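PDB 4YIV: apical membrane antigen AMA1 from Toxoplasma gondii ME49, which takes part in host-cell invasion as a component of the moving junction, the ring formed between the plasma membranes of the parasite's apical tip and the host cell. Local coordinates for residues A[58-63]-A[222-227]; A[100-105]-A[113-118]; A[127-132]-A[136-141]; A[235-240]-A[302-307]. One frame throughout, in Å; residues are numbered along the deposited sequence.

Contact 1. Residues A[58-63]-A[222-227]; sequences LCPIWG and DAFISK
Pro60 and Phe224 carry this contact, and their side chains cross at about a right angle. The pyrrolidine ring comes in at the root of the phenylalanine: Pro60 CD sits 3.6 Å from Phe224 CB, and Pro60 CG lies 3.8 Å from Phe224 CD1. Proline therefore meets both the methylene and the near end of the ring, and its CG approaches the ring obliquely. Phe224 reaches this position with CG placed between its backbone N and carbonyl carbon (chi1 78°), while Ile225 CG1, from within the helix, lies over the rim of one face of its ring, 3.8 Å above the plane. Beside this pair, Cys59 SG comes to 4.3 Å from Lys227 O, next to the disulfide that joins Cys59 to Cys228.

Leu133 touches both Pro60 and Phe224, so the short helix 224-227 and the chain entering strand 61-62 are brought together over helix 132-141 of domain I, a PAN-type domain. Asn230 accepts from Trp62 NE1 and donates to Phe224 O, which links the two segments through a third party.

No hydrogen bond runs directly between the segments. Their direct contact is small, buried and largely apolar, so across the segments it rests on van der Waals packing, and the Cys59-Cys228 disulfide just beyond adds a covalent tie.

Contact 2. Residues A[100-105]-A[113-118]; sequences GFNLNF and ISPFPM
The flat carboxamide of Asn102 is turned on Ser114 so that both of its ends are used. Asn102 ND2 donates to Ser114 O at 2.8 Å, and that oxygen lies almost exactly in the amide plane; seen from the acceptor, however, the nitrogen stands well above the Ser114 carbonyl plane, 65° out of it. Asn102 OD1 accepts a hydrogen bond from Ser114 OG at 2.7 Å, the donor only moderately tilted from the amide's carbonyl plane. With CG anti to the backbone N (chi1 -169°), Asn102 reaches across to Ser114 and is held against rotation by the two bonds. Further along, the Phe116 ring has Pro117 CD on one face and meets Phe139 of helix 132-141.

These pairings close the seven-residue loop 106-112, which leads into strand 116-117, an outermost strand of the five-stranded antiparallel sheet of domain I. Asp83 and His169 also bond to the Asn102 amide, and Ile170 N to Ser114 OG, so the pair is fastened to the adjoining strand 167-170. A cis peptide joins Ser114 to Pro115.

Next to the polar pair the contact turns apolar, with Leu103 CD2 packed 3.7 Å from Ile113 CB. At the loop end, Ile113 N donates to Phe105 O at 3.2 Å, nearly straight at 164°. A water links the two backbones: it accepts from Ser114 N at 3.0 Å and lies 2.7 Å from Leu103 O and 2.8 Å from Phe105 O.

Contact 3. Residues A[127-132]-A[136-141]; sequences IKASTD and CAEFAF
Ile127 leads in, its CG2 methyl resting 3.3 Å from Glu138 OE2 as the two side chains slide past each other in opposite directions. Next, the Lys128 backbone N points nearly straight at Glu138 OE1 (2.9 Å, 174°) and also makes a weak bond to OE2. Ala129 N donates to Glu138 OE2 at 2.7 Å, on that oxygen's syn lone pair, while Ala129 CB lies 3.2 Å from Glu138 OE2. Two consecutive peptide N-H groups thus fix the rotation of one carboxylate, which reaches them because Glu138 is fully extended (chi1 -176°). Lys142 adds a salt bridge to OE1, and its charge would probably help keep the buried group ionised.

Glu138 belongs to helix 132-141, which packs on the five-stranded antiparallel sheet, so its side chain ties the incoming loop to the helix flank. Thr131 is the N-cap, its OG1 accepting from Gly134 N. Asp132 begins the first turn: its O receives Cys136 N at 3.1 Å, and its carboxylate pairs with Arg135 and Arg166. Cys136 is disulfide-bonded to Cys168 of strand 167-170.

Contact 4. Residues A[235-240]-A[302-307]; sequences GYRFGV and FYYVDT
Arg237 lays its aliphatic chain over the face of the Phe302 ring. Its CB stands 3.7 Å from the ring centroid and only 9° off the normal, a clear CH-pi contact, and CD follows at 3.5 Å from Phe302 CE1. The two residues lie on strands of different sheets in the second PAN-type domain, domain II: 236-242 runs through a three-stranded sheet and 300-305 through a five-stranded one, and their short segments cross at 118° with axes 7.5 Å apart. The chain turns a corner at Gly235 to pass from one sheet to the other.

Since Arg237 is extended from CG to NE, the guanidinium is carried past Phe302 to Tyr304. Tyr304 CD2 lies over one face of it, 3.5 Å from Arg237 NH1; the planes are 54° apart, too steep for a parallel stack. At the far rim of the phenylalanine ring, Phe302 CE2 comes to 3.4 Å from the backbone Phe238 O, which approaches the ring obliquely.

The charge of Arg237 is answered outside the two segments: NE forms a salt bridge with Asp326 of strand 322-326, and NH2 a long, weak ion pair with Asp248. Phe302 lies against the aliphatic part and Tyr304 against the guanidinium, both on the same side of the chain. A water at the edge of the guanidinium, in its plane, accepts from Val305 N at 2.8 Å and only weakly from Arg237 NH1 at 3.4 Å.

In the fold
From the N terminus, 58-63 is the first segment met, and it waits until 222-227 for its partner, so contact 1 closes a long loop through domain I. Inside that loop, contact 2 closes a short loop ahead of strand 116-117, and contact 3 then folds the chain onto helix 132-141; these two are in series, and no contacts cross. They touch in space: Met118 of contact 2 packs on Asp132 and Cys136 of contact 3, whose Ser130 probably hydrogen-bonds Asp222 of contact 1. Contacts 1 and 2 reach opposite outermost strands of one sheet. Contact 4 follows, joining two sheets of domain II, its centre about 40 Å from that of contact 2.

Contact 1. Residues A[58-63]-A[222-227]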
# COMPACT_ATOMS: atom_id res chain seq x y z
N LEU A 58 2.11 8.78 1.33
CA LEU A 58 1.12 9.46 0.50
C LEU A 58 0.31 8.53 -0.39
O LEU A 58 -0.64 8.98 -1.05
CB LEU A 58 1.81 10.51 -0.39
CG LEU A 58 2.62 11.57 0.39
CD1 LEU A 58 3.16 12.60 -0.58
CD2 LEU A 58 1.80 12.26 1.44
N CYS A 59 0.66 7.26 -0.48
CA CYS A 59 -0.12 6.32 -1.30
C CYS A 59 -0.97 5.40 -0.45
O CYS A 59 -0.52 4.97 0.62
CB CYS A 59 0.77 5.45 -2.17
SG CYS A 59 1.68 6.36 -3.48
N PRO A 60 -2.17 5.06 -0.94
CA PRO A 60 -3.01 4.05 -0.28
C PRO A 60 -2.40 2.67 -0.44
O PRO A 60 -1.81 2.36 -1.48
CB PRO A 60 -4.35 4.14 -1.01
CG PRO A 60 -4.02 4.67 -2.35
CD PRO A 60 -2.80 5.57 -2.18
N ILE A 61 -2.54 1.84 0.58
CA ILE A 61 -1.95 0.50 0.53
C ILE A 61 -3.08 -0.54 0.46
O ILE A 61 -3.80 -0.78 1.43
CB ILE A 61 -1.03 0.23 1.75
CG1 ILE A 61 -0.06 1.41 1.95
CG2 ILE A 61 -0.29 -1.11 1.55
CD1 ILE A 61 0.82 1.75 0.74
N TRP A 62 -3.23 -1.10 -0.74
CA TRP A 62 -4.39 -1.89 -1.08
C TRP A 62 -4.34 -3.29 -0.48
O TRP A 62 -3.41 -4.02 -0.73
CB TRP A 62 -4.49 -2.01 -2.59
CG TRP A 62 -4.74 -0.69 -3.30
CD1 TRP A 62 -3.87 0.37 -3.45
CD2 TRP A 62 -5.94 -0.33 -3.96
NE1 TRP A 62 -4.51 1.40 -4.17
CE2 TRP A 62 -5.78 0.98 -4.49
CE3 TRP A 62 -7.17 -0.99 -4.14
CZ2 TRP A 62 -6.79 1.63 -5.19
CZ3 TRP A 62 -8.18 -0.33 -4.85
CH2 TRP A 62 -7.98 0.96 -5.36
N GLY A 63 -5.34 -3.63 0.32
CA GLY A 63 -5.45 -4.98 0.85
C GLY A 63 -4.73 -5.12 2.18
O GLY A 63 -4.82 -6.15 2.85
N ASP A 222 -6.47 13.84 -4.70
CA ASP A 222 -6.58 13.26 -6.01
C ASP A 222 -5.19 12.84 -6.52
O ASP A 222 -5.07 12.28 -7.54
CB ASP A 222 -7.20 14.26 -7.02
CG ASP A 222 -8.67 14.56 -6.75
OD1 ASP A 222 -9.40 13.67 -6.36
OD2 ASP A 222 -9.09 15.68 -6.92
N ALA A 223 -4.14 13.11 -5.76
CA ALA A 223 -2.81 12.83 -6.27
C ALA A 223 -2.52 11.34 -6.48
O ALA A 223 -1.83 10.96 -7.45
CB ALA A 223 -1.75 13.42 -5.35
N PHE A 224 -3.04 10.49 -5.60
CA PHE A 224 -2.72 9.05 -5.64
C PHE A 224 -3.15 8.42 -6.93
O PHE A 224 -2.64 7.37 -7.33
CB PHE A 224 -3.38 8.32 -4.42
CG PHE A 224 -4.86 8.06 -4.59
CD1 PHE A 224 -5.30 6.90 -5.21
CD2 PHE A 224 -5.82 8.96 -4.11
CE1 PHE A 224 -6.65 6.66 -5.40
CE2 PHE A 224 -7.18 8.72 -4.29
CZ PHE A 224 -7.59 7.57 -4.96
N ILE A 225 -4.15 9.02 -7.58
CA ILE A 225 -4.72 8.45 -8.80
C ILE A 225 -3.66 8.28 -9.89
O ILE A 225 -3.63 7.28 -10.62
CB ILE A 225 -5.90 9.34 -9.31
CG1 ILE A 225 -7.04 9.37 -8.29
CG2 ILE A 225 -6.46 8.83 -10.63
CD1 ILE A 225 -8.04 10.51 -8.55
N SER A 226 -2.76 9.24 -9.99
CA SER A 226 -1.69 9.21 -11.00
C SER A 226 -0.31 8.87 -10.44
O SER A 226 0.59 8.50 -11.18
CB SER A 226 -1.59 10.57 -11.71
OG SER A 226 -1.16 11.58 -10.80
N LYS A 227 -0.12 9.02 -9.13
CA LYS A 227 1.22 8.98 -8.58
C LYS A 227 1.56 7.68 -7.88
O LYS A 227 2.71 7.51 -7.48
CB LYS A 227 1.41 10.12 -7.59
CG LYS A 227 1.36 11.47 -8.24
CD LYS A 227 2.41 11.52 -9.38
CE LYS A 227 2.94 12.89 -9.65
NZ LYS A 227 4.11 12.80 -10.62

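Contact 2. Residues A[100-105]-A[113-118]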
# COMPACT_ATOMS: atom_id res chain seq x y z
N GLY A 100 -10.55 -3.41 19.01
CA GLY A 100 -9.63 -3.21 17.90
C GLY A 100 -9.01 -1.83 17.93
O GLY A 100 -8.69 -1.29 19.00
N PHE A 101 -8.84 -1.27 16.74
CA PHE A 101 -8.04 -0.06 16.56
C PHE A 101 -8.89 1.16 16.25
O PHE A 101 -8.38 2.28 16.27
CB PHE A 101 -7.05 -0.23 15.42
CG PHE A 101 -5.85 -1.10 15.72
CD1 PHE A 101 -5.74 -1.86 16.87
CD2 PHE A 101 -4.82 -1.16 14.80
CE1 PHE A 101 -4.61 -2.64 17.09
CE2 PHE A 101 -3.72 -1.93 15.00
CZ PHE A 101 -3.61 -2.67 16.17
N ASN A 102 -10.16 0.93 15.92
CA ASN A 102 -11.07 1.98 15.52
C ASN A 102 -11.35 3.05 16.57
O ASN A 102 -11.57 2.74 17.73
CB ASN A 102 -12.39 1.37 15.05
CG ASN A 102 -13.30 2.37 14.38
OD1 ASN A 102 -13.02 2.85 13.29
ND2 ASN A 102 -14.41 2.69 15.03
N LEU A 103 -11.35 4.30 16.13
CA LEU A 103 -11.59 5.40 17.03
C LEU A 103 -13.04 5.30 17.49
O LEU A 103 -13.95 5.22 16.68
CB LEU A 103 -11.34 6.71 16.30
CG LEU A 103 -11.60 8.03 17.02
CD1 LEU A 103 -10.59 9.06 16.56
CD2 LEU A 103 -13.01 8.50 16.70
N ASN A 104 -13.24 5.29 18.81
CA ASN A 104 -14.57 5.15 19.39
C ASN A 104 -15.21 6.42 19.91
O ASN A 104 -16.29 6.38 20.49
CB ASN A 104 -14.56 4.09 20.48
CG ASN A 104 -13.83 4.54 21.73
OD1 ASN A 104 -13.34 5.66 21.79
ND2 ASN A 104 -13.78 3.68 22.73
N PHE A 105 -14.55 7.55 19.71
CA PHE A 105 -15.08 8.84 20.16
C PHE A 105 -16.37 9.25 19.47
O PHE A 105 -16.67 8.82 18.35
CB PHE A 105 -14.04 9.95 19.95
CG PHE A 105 -12.74 9.73 20.68
CD1 PHE A 105 -12.68 8.96 21.82
CD2 PHE A 105 -11.57 10.31 20.21
CE1 PHE A 105 -11.48 8.77 22.48
CE2 PHE A 105 -10.37 10.11 20.87
CZ PHE A 105 -10.33 9.34 22.00
N ILE A 113 -17.91 9.18 15.37
CA ILE A 113 -16.99 9.71 14.37
C ILE A 113 -16.50 8.63 13.37
O ILE A 113 -16.23 8.95 12.20
CB ILE A 113 -15.79 10.39 15.05
CG1 ILE A 113 -16.30 11.52 15.96
CG2 ILE A 113 -14.81 10.94 14.00
CD1 ILE A 113 -15.21 12.34 16.68
N SER A 114 -16.39 7.36 13.81
CA SER A 114 -15.84 6.30 12.96
C SER A 114 -16.41 4.92 13.25
O SER A 114 -16.48 4.53 14.40
CB SER A 114 -14.31 6.26 13.16
OG SER A 114 -13.71 5.27 12.35
N PRO A 115 -16.75 4.13 12.21
CA PRO A 115 -16.56 4.44 10.79
C PRO A 115 -17.57 5.46 10.30
O PRO A 115 -18.66 5.60 10.88
CB PRO A 115 -16.73 3.09 10.10
CG PRO A 115 -17.58 2.31 11.02
CD PRO A 115 -17.22 2.75 12.40
N PHE A 116 -17.21 6.20 9.28
CA PHE A 116 -18.05 7.29 8.83
C PHE A 116 -18.56 6.93 7.44
O PHE A 116 -17.78 6.45 6.60
CB PHE A 116 -17.30 8.60 8.82
CG PHE A 116 -18.21 9.80 8.75
CD1 PHE A 116 -18.82 10.30 9.90
CD2 PHE A 116 -18.48 10.41 7.54
CE1 PHE A 116 -19.68 11.39 9.84
CE2 PHE A 116 -19.32 11.53 7.47
CZ PHE A 116 -19.92 12.01 8.63
N PRO A 117 -19.87 7.12 7.18
CA PRO A 117 -20.40 6.65 5.90
C PRO A 117 -20.02 7.55 4.73
O PRO A 117 -20.14 8.77 4.83
CB PRO A 117 -21.91 6.66 6.14
CG PRO A 117 -22.10 7.78 7.10
CD PRO A 117 -20.91 7.75 8.01
N MET A 118 -19.59 6.94 3.64
CA MET A 118 -19.15 7.68 2.47
C MET A 118 -20.28 8.58 1.91
O MET A 118 -20.02 9.64 1.32
CB MET A 118 -18.70 6.70 1.41
CG MET A 118 -18.21 7.36 0.12
SD MET A 118 -16.84 8.56 0.36
CE MET A 118 -15.64 7.52 1.22
O HOH W 1 -16.23 6.65 16.69

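Contact 3. Residues A[127-132]-A[136-141]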
# COMPACT_ATOMS: atom_id res chain seq x y z
N ILE A 127 -15.63 18.61 1.43
CA ILE A 127 -14.81 17.51 0.94
C ILE A 127 -14.65 17.62 -0.60
O ILE A 127 -15.61 17.42 -1.34
CB ILE A 127 -15.43 16.17 1.32
CG1 ILE A 127 -15.58 16.08 2.84
CG2 ILE A 127 -14.63 15.01 0.76
CD1 ILE A 127 -14.30 15.94 3.58
N LYS A 128 -13.45 17.91 -1.05
CA LYS A 128 -13.22 18.30 -2.43
C LYS A 128 -12.76 17.13 -3.31
O LYS A 128 -12.78 17.20 -4.54
CB LYS A 128 -12.19 19.44 -2.44
CG LYS A 128 -12.67 20.71 -1.69
CD LYS A 128 -13.83 21.39 -2.41
CE LYS A 128 -14.57 22.43 -1.56
NZ LYS A 128 -13.84 23.70 -1.43
N ALA A 129 -12.35 16.03 -2.69
CA ALA A 129 -11.82 14.89 -3.45
C ALA A 129 -12.83 14.38 -4.47
O ALA A 129 -14.03 14.39 -4.22
CB ALA A 129 -11.43 13.74 -2.52
N SER A 130 -12.31 13.91 -5.59
CA SER A 130 -13.14 13.42 -6.69
C SER A 130 -13.42 11.91 -6.72
O SER A 130 -14.09 11.44 -7.63
CB SER A 130 -12.47 13.82 -8.00
OG SER A 130 -11.45 12.89 -8.31
N THR A 131 -12.87 11.15 -5.76
CA THR A 131 -13.09 9.68 -5.70
C THR A 131 -13.48 9.31 -4.29
O THR A 131 -13.19 10.04 -3.34
CB THR A 131 -11.86 8.83 -6.12
OG1 THR A 131 -10.81 8.94 -5.11
CG2 THR A 131 -11.34 9.23 -7.48
N ASP A 132 -14.15 8.17 -4.14
CA ASP A 132 -14.64 7.81 -2.81
C ASP A 132 -13.43 7.53 -1.94
O ASP A 132 -13.39 7.94 -0.78
CB ASP A 132 -15.58 6.60 -2.85
CG ASP A 132 -17.02 6.98 -3.29
OD1 ASP A 132 -17.34 8.19 -3.34
OD2 ASP A 132 -17.83 6.08 -3.61
N CYS A 136 -12.36 9.56 1.63
CA CYS A 136 -12.04 8.96 2.94
C CYS A 136 -10.69 9.51 3.43
O CYS A 136 -10.56 9.96 4.59
CB CYS A 136 -12.02 7.44 2.83
SG CYS A 136 -11.56 6.55 4.36
N ALA A 137 -9.70 9.48 2.57
CA ALA A 137 -8.39 10.03 2.90
C ALA A 137 -8.45 11.51 3.31
O ALA A 137 -7.76 11.94 4.24
CB ALA A 137 -7.46 9.85 1.72
N GLU A 138 -9.28 12.29 2.63
CA GLU A 138 -9.43 13.70 2.96
C GLU A 138 -10.07 13.88 4.32
O GLU A 138 -9.68 14.74 5.10
CB GLU A 138 -10.24 14.41 1.86
CG GLU A 138 -10.38 15.91 2.04
CD GLU A 138 -11.12 16.56 0.86
OE1 GLU A 138 -11.31 17.79 0.92
OE2 GLU A 138 -11.53 15.84 -0.09
N PHE A 139 -11.06 13.03 4.61
CA PHE A 139 -11.69 13.00 5.91
C PHE A 139 -10.67 12.73 7.02
O PHE A 139 -10.68 13.37 8.07
CB PHE A 139 -12.78 11.94 5.94
CG PHE A 139 -13.47 11.82 7.26
CD1 PHE A 139 -14.16 12.90 7.78
CD2 PHE A 139 -13.43 10.63 7.97
CE1 PHE A 139 -14.79 12.80 9.02
CE2 PHE A 139 -14.06 10.51 9.22
CZ PHE A 139 -14.74 11.58 9.74
N ALA A 140 -9.77 11.79 6.77
CA ALA A 140 -8.70 11.50 7.73
C ALA A 140 -7.74 12.70 7.83
O ALA A 140 -7.31 13.09 8.94
CB ALA A 140 -7.95 10.24 7.30
N PHE A 141 -7.43 13.32 6.71
CA PHE A 141 -6.51 14.47 6.74
C PHE A 141 -7.10 15.63 7.55
O PHE A 141 -6.37 16.37 8.23
CB PHE A 141 -6.14 14.95 5.34
CG PHE A 141 -5.12 16.05 5.36
CD1 PHE A 141 -3.79 15.78 5.68
CD2 PHE A 141 -5.51 17.37 5.10
CE1 PHE A 141 -2.85 16.82 5.72
CE2 PHE A 141 -4.57 18.40 5.14
CZ PHE A 141 -3.25 18.13 5.45

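Contact 4. Residues A[235-240]-A[302-307]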
# COMPACT_ATOMS: atom_id res chain seq x y z
N GLY A 235 0.93 -8.37 -18.01
CA GLY A 235 1.57 -8.52 -19.31
C GLY A 235 2.93 -7.86 -19.47
O GLY A 235 3.46 -7.75 -20.58
N TYR A 236 3.52 -7.43 -18.36
CA TYR A 236 4.82 -6.78 -18.41
C TYR A 236 5.61 -7.15 -17.16
O TYR A 236 5.00 -7.34 -16.10
CB TYR A 236 4.68 -5.26 -18.49
CG TYR A 236 4.10 -4.72 -19.79
CD1 TYR A 236 4.93 -4.38 -20.86
CD2 TYR A 236 2.74 -4.51 -19.92
CE1 TYR A 236 4.38 -3.87 -22.05
CE2 TYR A 236 2.20 -3.99 -21.09
CZ TYR A 236 3.02 -3.68 -22.15
OH TYR A 236 2.46 -3.17 -23.30
N ARG A 237 6.94 -7.29 -17.31
CA ARG A 237 7.90 -7.39 -16.20
C ARG A 237 8.55 -6.06 -15.94
O ARG A 237 8.99 -5.38 -16.87
CB ARG A 237 9.01 -8.39 -16.52
CG ARG A 237 8.56 -9.76 -16.84
CD ARG A 237 9.78 -10.63 -17.19
NE ARG A 237 9.40 -12.00 -17.49
CZ ARG A 237 10.26 -13.00 -17.60
NH1 ARG A 237 9.81 -14.21 -17.89
NH2 ARG A 237 11.56 -12.79 -17.40
N PHE A 238 8.61 -5.68 -14.66
CA PHE A 238 9.34 -4.51 -14.27
C PHE A 238 10.80 -4.70 -14.68
O PHE A 238 11.31 -5.82 -14.65
CB PHE A 238 9.27 -4.27 -12.75
CG PHE A 238 7.98 -3.71 -12.26
CD1 PHE A 238 7.24 -2.80 -13.00
CD2 PHE A 238 7.51 -4.06 -10.99
CE1 PHE A 238 6.07 -2.26 -12.50
CE2 PHE A 238 6.32 -3.53 -10.49
CZ PHE A 238 5.61 -2.63 -11.23
N GLY A 239 11.46 -3.61 -15.03
CA GLY A 239 12.87 -3.66 -15.39
C GLY A 239 13.58 -2.34 -15.20
O GLY A 239 12.97 -1.32 -14.87
N VAL A 240 14.90 -2.38 -15.42
CA VAL A 240 15.74 -1.20 -15.32
C VAL A 240 16.56 -1.01 -16.60
O VAL A 240 17.10 -1.97 -17.15
CB VAL A 240 16.71 -1.29 -14.12
CG1 VAL A 240 15.92 -1.43 -12.82
CG2 VAL A 240 17.63 -2.47 -14.30
N PHE A 302 7.53 -9.31 -9.78
CA PHE A 302 6.60 -9.93 -10.73
C PHE A 302 6.58 -11.42 -10.70
O PHE A 302 7.56 -12.11 -10.41
CB PHE A 302 6.88 -9.46 -12.17
CG PHE A 302 8.30 -9.67 -12.66
CD1 PHE A 302 8.69 -10.88 -13.23
CD2 PHE A 302 9.23 -8.63 -12.58
CE1 PHE A 302 10.01 -11.04 -13.72
CE2 PHE A 302 10.52 -8.78 -13.08
CZ PHE A 302 10.91 -9.99 -13.65
N TYR A 303 5.39 -11.90 -11.00
CA TYR A 303 5.16 -13.28 -11.28
C TYR A 303 5.54 -13.56 -12.73
O TYR A 303 5.29 -12.73 -13.61
CB TYR A 303 3.71 -13.60 -11.04
CG TYR A 303 3.37 -14.99 -11.44
CD1 TYR A 303 2.98 -15.26 -12.74
CD2 TYR A 303 3.44 -16.03 -10.53
CE1 TYR A 303 2.67 -16.52 -13.13
CE2 TYR A 303 3.13 -17.31 -10.93
CZ TYR A 303 2.73 -17.54 -12.23
OH TYR A 303 2.41 -18.79 -12.68
N TYR A 304 6.17 -14.70 -12.97
CA TYR A 304 6.47 -15.15 -14.33
C TYR A 304 6.60 -16.66 -14.30
O TYR A 304 6.56 -17.26 -13.23
CB TYR A 304 7.75 -14.50 -14.88
CG TYR A 304 9.03 -14.95 -14.19
CD1 TYR A 304 9.35 -14.51 -12.91
CD2 TYR A 304 9.91 -15.79 -14.82
CE1 TYR A 304 10.51 -14.91 -12.28
CE2 TYR A 304 11.08 -16.21 -14.21
CZ TYR A 304 11.38 -15.77 -12.95
OH TYR A 304 12.55 -16.18 -12.35
N VAL A 305 6.73 -17.26 -15.48
CA VAL A 305 6.83 -18.70 -15.60
C VAL A 305 8.19 -19.01 -16.18
O VAL A 305 8.58 -18.49 -17.22
CB VAL A 305 5.72 -19.27 -16.48
CG1 VAL A 305 5.89 -20.78 -16.65
CG2 VAL A 305 4.37 -18.96 -15.86
N ASP A 306 8.94 -19.82 -15.45
CA ASP A 306 10.30 -20.17 -15.82
C ASP A 306 10.25 -21.11 -17.03
O ASP A 306 9.21 -21.70 -17.32
CB ASP A 306 11.00 -20.83 -14.62
CG ASP A 306 12.51 -20.85 -14.76
OD1 ASP A 306 13.11 -19.79 -15.09
OD2 ASP A 306 13.09 -21.93 -14.52
N THR A 307 11.36 -21.23 -17.75
CA THR A 307 11.43 -22.06 -18.95
C THR A 307 10.96 -23.49 -18.66
O THR A 307 10.44 -24.19 -19.53
CB THR A 307 12.86 -22.09 -19.52
OG1 THR A 307 13.73 -22.71 -18.56
CG2 THR A 307 13.36 -20.67 -19.81
O HOH W 2 6.77 -15.78 -17.90